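Local coordinates for major capsid protein (Human herpesvirus 1, PDB 1NO7), which forms the main shell of the herpesvirus capsid, this fragment being the protease-resistant upper domain of the protein, at residues Phe177-His185 against Val380-Leu389; Ala193-Ser204 against Arg433-Leu444. One frame throughout, in Å; residues are numbered along the deposited sequence.

Contact 1: Phe177-His185 against Val380-Leu389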
loop_
_atom_site.group_PDB
_atom_site.type_symbol
_atom_site.label_atom_id
_atom_site.label_comp_id
_atom_site.label_asym_id
_atom_site.label_seq_id
_atom_site.Cartn_x
_atom_site.Cartn_y
_atom_site.Cartn_z
ATOM N N PHE A 177 -2.588 2.744 16.815
ATOM C CA PHE A 177 -1.622 3.106 15.775
ATOM C C PHE A 177 -2.253 3.291 14.395
ATOM O O PHE A 177 -1.906 4.229 13.673
ATOM C CB PHE A 177 -0.527 2.044 15.708
ATOM C CG PHE A 177 0.326 1.967 16.954
ATOM C CD1 PHE A 177 -0.014 2.678 18.096
ATOM C CD2 PHE A 177 1.475 1.175 16.981
ATOM C CE1 PHE A 177 0.779 2.602 19.243
ATOM C CE2 PHE A 177 2.281 1.089 18.127
ATOM C CZ PHE A 177 1.931 1.803 19.258
ATOM N N TYR A 178 -3.163 2.397 14.015
ATOM C CA TYR A 178 -3.826 2.536 12.715
ATOM C C TYR A 178 -4.641 3.829 12.708
ATOM O O TYR A 178 -4.456 4.683 11.821
ATOM C CB TYR A 178 -4.774 1.364 12.411
ATOM C CG TYR A 178 -4.095 0.028 12.159
ATOM C CD1 TYR A 178 -3.896 -0.879 13.196
ATOM C CD2 TYR A 178 -3.654 -0.332 10.879
ATOM C CE1 TYR A 178 -3.271 -2.118 12.968
ATOM C CE2 TYR A 178 -3.026 -1.573 10.640
ATOM C CZ TYR A 178 -2.839 -2.460 11.692
ATOM O OH TYR A 178 -2.220 -3.685 11.490
ATOM N N LEU A 179 -5.533 3.983 13.696
ATOM C CA LEU A 179 -6.357 5.197 13.755
ATOM C C LEU A 179 -5.438 6.419 13.749
ATOM O O LEU A 179 -5.714 7.401 13.042
ATOM C CB LEU A 179 -7.254 5.216 15.001
ATOM C CG LEU A 179 -8.112 3.975 15.251
ATOM C CD1 LEU A 179 -7.172 2.852 15.723
ATOM C CD2 LEU A 179 -9.199 4.254 16.304
ATOM N N LEU A 180 -4.352 6.356 14.527
ATOM C CA LEU A 180 -3.407 7.466 14.564
ATOM C C LEU A 180 -2.899 7.718 13.148
ATOM O O LEU A 180 -2.999 8.846 12.635
ATOM C CB LEU A 180 -2.219 7.152 15.474
ATOM C CG LEU A 180 -2.407 7.535 16.940
ATOM C CD1 LEU A 180 -1.042 7.447 17.701
ATOM C CD2 LEU A 180 -2.993 8.959 16.982
ATOM N N GLN A 181 -2.357 6.661 12.527
ATOM C CA GLN A 181 -1.839 6.719 11.158
ATOM C C GLN A 181 -2.928 7.277 10.242
ATOM O O GLN A 181 -2.674 8.136 9.394
ATOM C CB GLN A 181 -1.433 5.319 10.689
ATOM C CG GLN A 181 -1.306 5.196 9.172
ATOM C CD GLN A 181 -1.248 3.747 8.699
ATOM O OE1 GLN A 181 -2.053 2.905 9.126
ATOM N NE2 GLN A 181 -0.311 3.451 7.799
ATOM N N ALA A 182 -4.146 6.785 10.425
ATOM C CA ALA A 182 -5.266 7.259 9.629
ATOM C C ALA A 182 -5.380 8.781 9.785
ATOM O O ALA A 182 -5.434 9.509 8.785
ATOM C CB ALA A 182 -6.559 6.575 10.085
ATOM N N ALA A 183 -5.409 9.247 11.042
ATOM C CA ALA A 183 -5.504 10.677 11.366
ATOM C C ALA A 183 -4.296 11.432 10.809
ATOM O O ALA A 183 -4.435 12.515 10.236
ATOM C CB ALA A 183 -5.577 10.862 12.873
ATOM N N ILE A 184 -3.117 10.839 10.981
ATOM C CA ILE A 184 -1.826 11.430 10.499
ATOM C C ILE A 184 -1.619 11.051 9.101
ATOM O O ILE A 184 -0.628 10.428 8.712
ATOM C CB ILE A 184 -0.556 10.915 11.161
ATOM C CG1 ILE A 184 -0.759 10.666 12.650
ATOM C CG2 ILE A 184 0.599 11.883 10.918
ATOM C CD1 ILE A 184 0.170 9.608 13.221
ATOM N N HIS A 185 -2.674 11.284 8.293
ATOM C CA HIS A 185 -2.793 10.883 6.864
ATOM C C HIS A 185 -1.672 11.237 5.906
ATOM O O HIS A 185 -1.908 11.894 4.905
ATOM C CB HIS A 185 -4.089 11.457 6.298
ATOM C CG HIS A 185 -4.109 13.007 6.387
ATOM N ND1 HIS A 185 -3.756 13.685 7.533
ATOM C CD2 HIS A 185 -4.442 13.951 5.474
ATOM C CE1 HIS A 185 -3.872 14.985 7.325
ATOM N NE2 HIS A 185 -4.287 15.175 6.085
ATOM N N VAL A 380 -10.336 3.556 4.787
ATOM C CA VAL A 380 -10.691 3.990 6.136
ATOM C C VAL A 380 -12.011 4.762 6.254
ATOM O O VAL A 380 -12.382 5.516 5.342
ATOM C CB VAL A 380 -9.584 4.875 6.698
ATOM C CG1 VAL A 380 -9.882 5.219 8.142
ATOM C CG2 VAL A 380 -8.264 4.173 6.569
ATOM N N ARG A 381 -12.713 4.559 7.376
ATOM C CA ARG A 381 -13.976 5.275 7.633
ATOM C C ARG A 381 -13.615 6.454 8.553
ATOM O O ARG A 381 -13.872 6.424 9.762
ATOM C CB ARG A 381 -14.969 4.356 8.341
ATOM C CG ARG A 381 -15.271 3.084 7.600
ATOM C CD ARG A 381 -16.197 2.208 8.412
ATOM N NE ARG A 381 -17.425 2.918 8.760
ATOM C CZ ARG A 381 -18.367 2.442 9.573
ATOM N NH1 ARG A 381 -18.230 1.239 10.135
ATOM N NH2 ARG A 381 -19.447 3.173 9.835
ATOM N N PHE A 382 -13.029 7.496 7.974
ATOM C CA PHE A 382 -12.573 8.639 8.751
ATOM C C PHE A 382 -13.509 9.198 9.820
ATOM O O PHE A 382 -13.043 9.588 10.902
ATOM C CB PHE A 382 -12.073 9.721 7.792
ATOM C CG PHE A 382 -10.883 9.272 6.989
ATOM C CD1 PHE A 382 -11.036 8.368 5.936
ATOM C CD2 PHE A 382 -9.592 9.647 7.364
ATOM C CE1 PHE A 382 -9.927 7.832 5.276
ATOM C CE2 PHE A 382 -8.472 9.121 6.714
ATOM C CZ PHE A 382 -8.643 8.207 5.666
ATOM N N ASP A 383 -14.815 9.236 9.553
ATOM C CA ASP A 383 -15.733 9.731 10.579
ATOM C C ASP A 383 -15.542 8.815 11.790
ATOM O O ASP A 383 -14.990 9.239 12.812
ATOM C CB ASP A 383 -17.194 9.723 10.088
ATOM C CG ASP A 383 -17.545 8.483 9.280
ATOM O OD1 ASP A 383 -16.985 8.315 8.170
ATOM O OD2 ASP A 383 -18.385 7.679 9.752
ATOM N N ARG A 384 -15.957 7.556 11.654
ATOM C CA ARG A 384 -15.802 6.585 12.725
ATOM C C ARG A 384 -14.459 6.792 13.448
ATOM O O ARG A 384 -14.411 6.786 14.683
ATOM C CB ARG A 384 -15.891 5.168 12.159
ATOM C CG ARG A 384 -17.303 4.748 11.803
ATOM C CD ARG A 384 -17.938 3.974 12.942
ATOM N NE ARG A 384 -19.362 3.740 12.724
ATOM C CZ ARG A 384 -20.321 4.590 13.078
ATOM N NH1 ARG A 384 -20.007 5.735 13.673
ATOM N NH2 ARG A 384 -21.593 4.298 12.833
ATOM N N VAL A 385 -13.375 7.003 12.695
ATOM C CA VAL A 385 -12.061 7.196 13.319
ATOM C C VAL A 385 -12.038 8.517 14.046
ATOM O O VAL A 385 -12.130 8.556 15.272
ATOM C CB VAL A 385 -10.892 7.218 12.301
ATOM C CG1 VAL A 385 -9.550 7.077 13.045
ATOM C CG2 VAL A 385 -11.055 6.104 11.280
ATOM N N TYR A 386 -11.909 9.596 13.282
ATOM C CA TYR A 386 -11.881 10.932 13.854
ATOM C C TYR A 386 -12.741 11.031 15.098
ATOM O O TYR A 386 -12.322 11.610 16.099
ATOM C CB TYR A 386 -12.324 11.951 12.812
ATOM C CG TYR A 386 -11.165 12.403 11.975
ATOM C CD1 TYR A 386 -11.348 12.859 10.669
ATOM C CD2 TYR A 386 -9.867 12.376 12.495
ATOM C CE1 TYR A 386 -10.253 13.279 9.890
ATOM C CE2 TYR A 386 -8.769 12.791 11.738
ATOM C CZ TYR A 386 -8.961 13.243 10.434
ATOM O OH TYR A 386 -7.863 13.663 9.698
ATOM N N ALA A 387 -13.934 10.449 15.043
ATOM C CA ALA A 387 -14.824 10.459 16.196
ATOM C C ALA A 387 -14.113 9.864 17.415
ATOM O O ALA A 387 -13.403 10.582 18.127
ATOM C CB ALA A 387 -16.087 9.674 15.897
ATOM N N THR A 388 -14.279 8.562 17.647
ATOM C CA THR A 388 -13.661 7.912 18.809
ATOM C C THR A 388 -12.246 8.408 19.111
ATOM O O THR A 388 -11.742 8.245 20.228
ATOM C CB THR A 388 -13.594 6.387 18.650
ATOM O OG1 THR A 388 -12.227 5.986 18.477
ATOM C CG2 THR A 388 -14.436 5.947 17.457
ATOM N N LEU A 389 -11.606 9.007 18.114
ATOM C CA LEU A 389 -10.264 9.540 18.297
ATOM C C LEU A 389 -10.327 10.790 19.181
ATOM O O LEU A 389 -9.702 10.828 20.244
ATOM C CB LEU A 389 -9.632 9.878 16.942
ATOM C CG LEU A 389 -8.282 9.209 16.670
ATOM C CD1 LEU A 389 -7.739 9.760 15.366
ATOM C CD2 LEU A 389 -7.300 9.478 17.815
#
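Val385 carries CG1 anti to its backbone N (chi1 -166°), which sends that methyl into Leu179, while Leu179 keeps CG anti to its own carbonyl carbon (chi1 -52°). The result is that CB of Leu179, rather than one of its methyls, makes the close approach, 3.5 Å from Val385 CG1. CD2 of Leu179 reaches toward the C-terminal end of helix 382-389, to 4.1 Å from Thr388 OG1, a hydroxyl that is hydrogen-bonded to Tyr504. One turn on, Ala182 CB touches two valine methyls, 4.1 Å from Val380 CG1 and 4.2 Å from Val385 CG1. Ala183 CB meets Leu389 CD1 at 3.5 Å and also lies obliquely by the Tyr386 ring, 3.9 Å from CE2. The Phe382 ring presents its edge to the carbonyl of Ala182, with CE2 3.7 Å from O.

At the end of helix 176-183 the chain turns through an inverse gamma turn centred on Ile184. Ala183 O accepts from both N and ND1 of His185, the two donors arriving from the same face of its plane; the ring nitrogen lies 3.0 Å away.

The helix axes cross at -109°. Ala182 and Val380 also touch Phe505 of strand 505-507, and Leu180 packs on helix 195-208. No hydrogen bond crosses this buried interface: alanines, branched aliphatic side chains and the rings of Phe382 and Tyr386 meet by van der Waals contact alone.

Contact 2: Ala193-Ser204 against Arg433-Leu444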
loop_
_atom_site.group_PDB
_atom_site.type_symbol
_atom_site.label_atom_id
_atom_site.label_comp_id
_atom_site.label_asym_id
_atom_site.label_seq_id
_atom_site.Cartn_x
_atom_site.Cartn_y
_atom_site.Cartn_z
ATOM N N ALA A 193 2.908 17.884 14.436
ATOM C CA ALA A 193 2.090 18.240 15.587
ATOM C C ALA A 193 2.152 17.097 16.603
ATOM O O ALA A 193 2.828 17.193 17.634
ATOM C CB ALA A 193 0.648 18.476 15.164
ATOM N N LEU A 194 1.456 16.005 16.295
ATOM C CA LEU A 194 1.412 14.841 17.179
ATOM C C LEU A 194 2.791 14.217 17.428
ATOM O O LEU A 194 2.898 13.143 18.049
ATOM C CB LEU A 194 0.460 13.787 16.609
ATOM C CG LEU A 194 -0.983 14.272 16.426
ATOM C CD1 LEU A 194 -1.052 15.207 15.229
ATOM C CD2 LEU A 194 -1.924 13.095 16.204
ATOM N N ALA A 195 3.838 14.894 16.949
ATOM C CA ALA A 195 5.206 14.407 17.121
ATOM C C ALA A 195 5.436 13.895 18.543
ATOM O O ALA A 195 5.941 12.787 18.732
ATOM C CB ALA A 195 6.211 15.513 16.792
ATOM N N ARG A 196 5.054 14.693 19.540
ATOM C CA ARG A 196 5.237 14.282 20.934
ATOM C C ARG A 196 4.509 12.959 21.142
ATOM O O ARG A 196 5.096 11.942 21.539
ATOM C CB ARG A 196 4.658 15.336 21.881
ATOM C CG ARG A 196 4.853 15.012 23.354
ATOM C CD ARG A 196 3.831 15.743 24.225
ATOM N NE ARG A 196 3.806 15.207 25.585
ATOM C CZ ARG A 196 4.702 15.496 26.521
ATOM N NH1 ARG A 196 5.699 16.333 26.253
ATOM N NH2 ARG A 196 4.618 14.925 27.716
ATOM N N LEU A 197 3.215 12.991 20.850
ATOM C CA LEU A 197 2.355 11.823 20.991
ATOM C C LEU A 197 2.980 10.578 20.398
ATOM O O LEU A 197 3.077 9.533 21.056
ATOM C CB LEU A 197 1.014 12.077 20.303
ATOM C CG LEU A 197 0.091 10.867 20.224
ATOM C CD1 LEU A 197 0.073 10.140 21.564
ATOM C CD2 LEU A 197 -1.315 11.345 19.832
ATOM N N VAL A 198 3.389 10.699 19.139
ATOM C CA VAL A 198 4.012 9.588 18.426
ATOM C C VAL A 198 5.226 9.021 19.154
ATOM O O VAL A 198 5.280 7.818 19.453
ATOM C CB VAL A 198 4.468 10.011 17.029
ATOM C CG1 VAL A 198 5.460 8.998 16.499
ATOM C CG2 VAL A 198 3.263 10.121 16.095
ATOM N N VAL A 199 6.200 9.884 19.430
ATOM C CA VAL A 199 7.407 9.439 20.107
ATOM C C VAL A 199 7.020 8.531 21.267
ATOM O O VAL A 199 7.708 7.552 21.564
ATOM C CB VAL A 199 8.243 10.616 20.663
ATOM C CG1 VAL A 199 9.581 10.081 21.158
ATOM C CG2 VAL A 199 8.458 11.689 19.592
ATOM N N GLN A 200 5.899 8.851 21.908
ATOM C CA GLN A 200 5.431 8.045 23.030
ATOM C C GLN A 200 5.028 6.626 22.582
ATOM O O GLN A 200 5.578 5.628 23.085
ATOM C CB GLN A 200 4.238 8.722 23.712
ATOM C CG GLN A 200 4.484 10.167 24.146
ATOM C CD GLN A 200 3.960 10.444 25.550
ATOM O OE1 GLN A 200 2.806 10.141 25.867
ATOM N NE2 GLN A 200 4.811 11.019 26.395
ATOM N N CYS A 201 4.073 6.545 21.648
ATOM C CA CYS A 201 3.599 5.255 21.135
ATOM C C CYS A 201 4.766 4.376 20.742
ATOM O O CYS A 201 4.901 3.235 21.213
ATOM C CB CYS A 201 2.743 5.444 19.896
ATOM S SG CYS A 201 1.421 6.599 20.149
ATOM N N ILE A 202 5.613 4.908 19.867
ATOM C CA ILE A 202 6.749 4.132 19.419
ATOM C C ILE A 202 7.590 3.613 20.583
ATOM O O ILE A 202 7.871 2.413 20.654
ATOM C CB ILE A 202 7.645 4.937 18.485
ATOM C CG1 ILE A 202 6.821 5.416 17.270
ATOM C CG2 ILE A 202 8.863 4.075 18.109
ATOM C CD1 ILE A 202 7.617 6.213 16.227
ATOM N N THR A 203 7.985 4.506 21.496
ATOM C CA THR A 203 8.806 4.071 22.626
ATOM C C THR A 203 8.026 3.078 23.443
ATOM O O THR A 203 8.531 2.020 23.825
ATOM C CB THR A 203 9.207 5.213 23.539
ATOM O OG1 THR A 203 9.437 6.409 22.774
ATOM C CG2 THR A 203 10.495 4.829 24.263
ATOM N N SER A 204 6.781 3.442 23.710
ATOM C CA SER A 204 5.874 2.590 24.462
ATOM C C SER A 204 5.949 1.169 23.866
ATOM O O SER A 204 6.469 0.227 24.494
ATOM C CB SER A 204 4.446 3.163 24.350
ATOM O OG SER A 204 3.473 2.280 24.886
ATOM N N ARG A 433 -1.623 -1.702 25.399
ATOM C CA ARG A 433 -0.545 -1.699 26.371
ATOM C C ARG A 433 0.337 -0.508 26.013
ATOM O O ARG A 433 1.556 -0.568 26.134
ATOM C CB ARG A 433 0.292 -2.980 26.283
ATOM C CG ARG A 433 -0.474 -4.294 26.429
ATOM C CD ARG A 433 -1.198 -4.387 27.767
ATOM N NE ARG A 433 -1.488 -5.763 28.193
ATOM C CZ ARG A 433 -0.568 -6.631 28.610
ATOM N NH1 ARG A 433 0.707 -6.271 28.650
ATOM N NH2 ARG A 433 -0.924 -7.849 29.012
ATOM N N VAL A 434 -0.292 0.561 25.536
ATOM C CA VAL A 434 0.402 1.790 25.159
ATOM C C VAL A 434 0.400 2.807 26.322
ATOM O O VAL A 434 -0.599 2.927 27.038
ATOM C CB VAL A 434 -0.318 2.440 24.007
ATOM C CG1 VAL A 434 0.316 3.796 23.695
ATOM C CG2 VAL A 434 -0.292 1.506 22.813
ATOM N N VAL A 435 1.491 3.554 26.493
ATOM C CA VAL A 435 1.568 4.540 27.574
ATOM C C VAL A 435 1.749 5.966 27.077
ATOM O O VAL A 435 2.859 6.396 26.755
ATOM C CB VAL A 435 2.711 4.205 28.537
ATOM C CG1 VAL A 435 2.902 5.329 29.552
ATOM C CG2 VAL A 435 2.379 2.904 29.239
ATOM N N VAL A 436 0.647 6.701 27.031
ATOM C CA VAL A 436 0.662 8.078 26.573
ATOM C C VAL A 436 0.053 9.005 27.623
ATOM O O VAL A 436 -1.079 8.770 28.053
ATOM C CB VAL A 436 -0.150 8.214 25.305
ATOM C CG1 VAL A 436 -0.321 9.673 24.954
ATOM C CG2 VAL A 436 0.532 7.471 24.200
ATOM N N ASP A 437 0.785 10.055 28.019
ATOM C CA ASP A 437 0.291 11.004 29.016
ATOM C C ASP A 437 -0.753 11.981 28.439
ATOM O O ASP A 437 -0.987 12.026 27.219
ATOM C CB ASP A 437 1.450 11.788 29.639
ATOM C CG ASP A 437 2.097 12.756 28.665
ATOM O OD1 ASP A 437 1.362 13.436 27.909
ATOM O OD2 ASP A 437 3.347 12.847 28.667
ATOM N N GLY A 438 -1.368 12.758 29.335
ATOM C CA GLY A 438 -2.407 13.707 28.967
ATOM C C GLY A 438 -2.116 14.739 27.886
ATOM O O GLY A 438 -2.826 14.790 26.885
ATOM N N PRO A 439 -1.092 15.588 28.055
ATOM C CA PRO A 439 -0.783 16.600 27.039
ATOM C C PRO A 439 -0.662 15.967 25.657
ATOM O O PRO A 439 -1.247 16.458 24.679
ATOM C CB PRO A 439 0.545 17.182 27.522
ATOM C CG PRO A 439 0.480 16.997 29.009
ATOM C CD PRO A 439 -0.089 15.604 29.133
ATOM N N ALA A 440 0.109 14.877 25.588
ATOM C CA ALA A 440 0.309 14.156 24.336
ATOM C C ALA A 440 -1.071 13.871 23.747
ATOM O O ALA A 440 -1.386 14.266 22.621
ATOM C CB ALA A 440 1.047 12.848 24.602
ATOM N N MET A 441 -1.898 13.197 24.541
ATOM C CA MET A 441 -3.256 12.854 24.136
ATOM C C MET A 441 -4.004 14.093 23.606
ATOM O O MET A 441 -4.708 14.022 22.603
ATOM C CB MET A 441 -3.990 12.253 25.334
ATOM C CG MET A 441 -5.190 11.384 25.022
ATOM S SD MET A 441 -5.287 10.123 26.346
ATOM C CE MET A 441 -3.457 9.967 26.886
ATOM N N LEU A 442 -3.834 15.237 24.260
ATOM C CA LEU A 442 -4.523 16.440 23.813
ATOM C C LEU A 442 -4.104 16.983 22.450
ATOM O O LEU A 442 -4.925 17.621 21.783
ATOM C CB LEU A 442 -4.394 17.553 24.855
ATOM C CG LEU A 442 -5.461 17.519 25.951
ATOM C CD1 LEU A 442 -6.841 17.656 25.333
ATOM C CD2 LEU A 442 -5.359 16.223 26.720
ATOM N N THR A 443 -2.858 16.737 22.025
ATOM C CA THR A 443 -2.402 17.258 20.726
ATOM C C THR A 443 -3.388 16.905 19.612
ATOM O O THR A 443 -3.418 17.556 18.558
ATOM C CB THR A 443 -1.008 16.732 20.350
ATOM O OG1 THR A 443 -0.889 15.377 20.787
ATOM C CG2 THR A 443 0.090 17.576 21.000
ATOM N N LEU A 444 -4.206 15.886 19.863
ATOM C CA LEU A 444 -5.204 15.465 18.884
ATOM C C LEU A 444 -6.174 16.594 18.553
ATOM O O LEU A 444 -7.075 16.429 17.727
ATOM C CB LEU A 444 -5.995 14.247 19.384
ATOM C CG LEU A 444 -5.264 12.901 19.489
ATOM C CD1 LEU A 444 -6.278 11.834 19.894
ATOM C CD2 LEU A 444 -4.591 12.532 18.161
#
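Gln200 reaches across from helix 195-208 to the chain leading into helix 438-442. Its CB lies 3.9 Å from Val436 CG2; beyond CG the chain bends at chi2 (-136°), bringing CD to 3.9 Å from Ala440 CB. At the tip the amide divides its work: OE1 accepts from Asp437 N at 3.0 Å, in the carbonyl plane, whereas NE2 donates a longer bond of 3.3 Å to Asp437 OD2, approaching from above the carboxylate plane. That same oxygen takes the salt bridge from Arg196 NH2 at 2.6 Å, on its syn side and near the guanidinium plane, so two donors grip it from different directions. The aspartate also caps helix 438-442 by accepting from Ala440 N, although the position of OD1 is less certain.

Farther along, Ser204 OG accepts from Val435 N at 2.9 Å. At the other end Leu194 and Leu197 pack against Leu444, and Leu197 CD1 meets Val436 CG1 at 3.4 Å. Leu197 and Cys201 also touch helix 176-183, and Val436 rests on Phe429. Helices 176-183 and 425-431 thus both adjoin the contact, Val434 touching Phe177 of the first and Phe429 of the second.

Overall arrangement
The four segments alternate along the chain: 177-185 and 193-204 come early, 380-389 and 433-444 much later, and each early segment pairs with a late one, 195 residues away at the closest ends in contact 1 and 229 in contact 2. The centres of the two contacts lie about 15 Å apart, on the same side of the chain's centre, contact 1 the nearer to it at about 17 Å against about 25 Å. Apolar side chains join them: Phe177 and Leu180 of helix 176-183 pack on Cys201 of helix 195-208, and Leu389 CD2 lies 3.3 Å from Leu444 CD1. The four segments thus form one connected, mainly helical group in the upper domain, bringing distant parts of the sequence together.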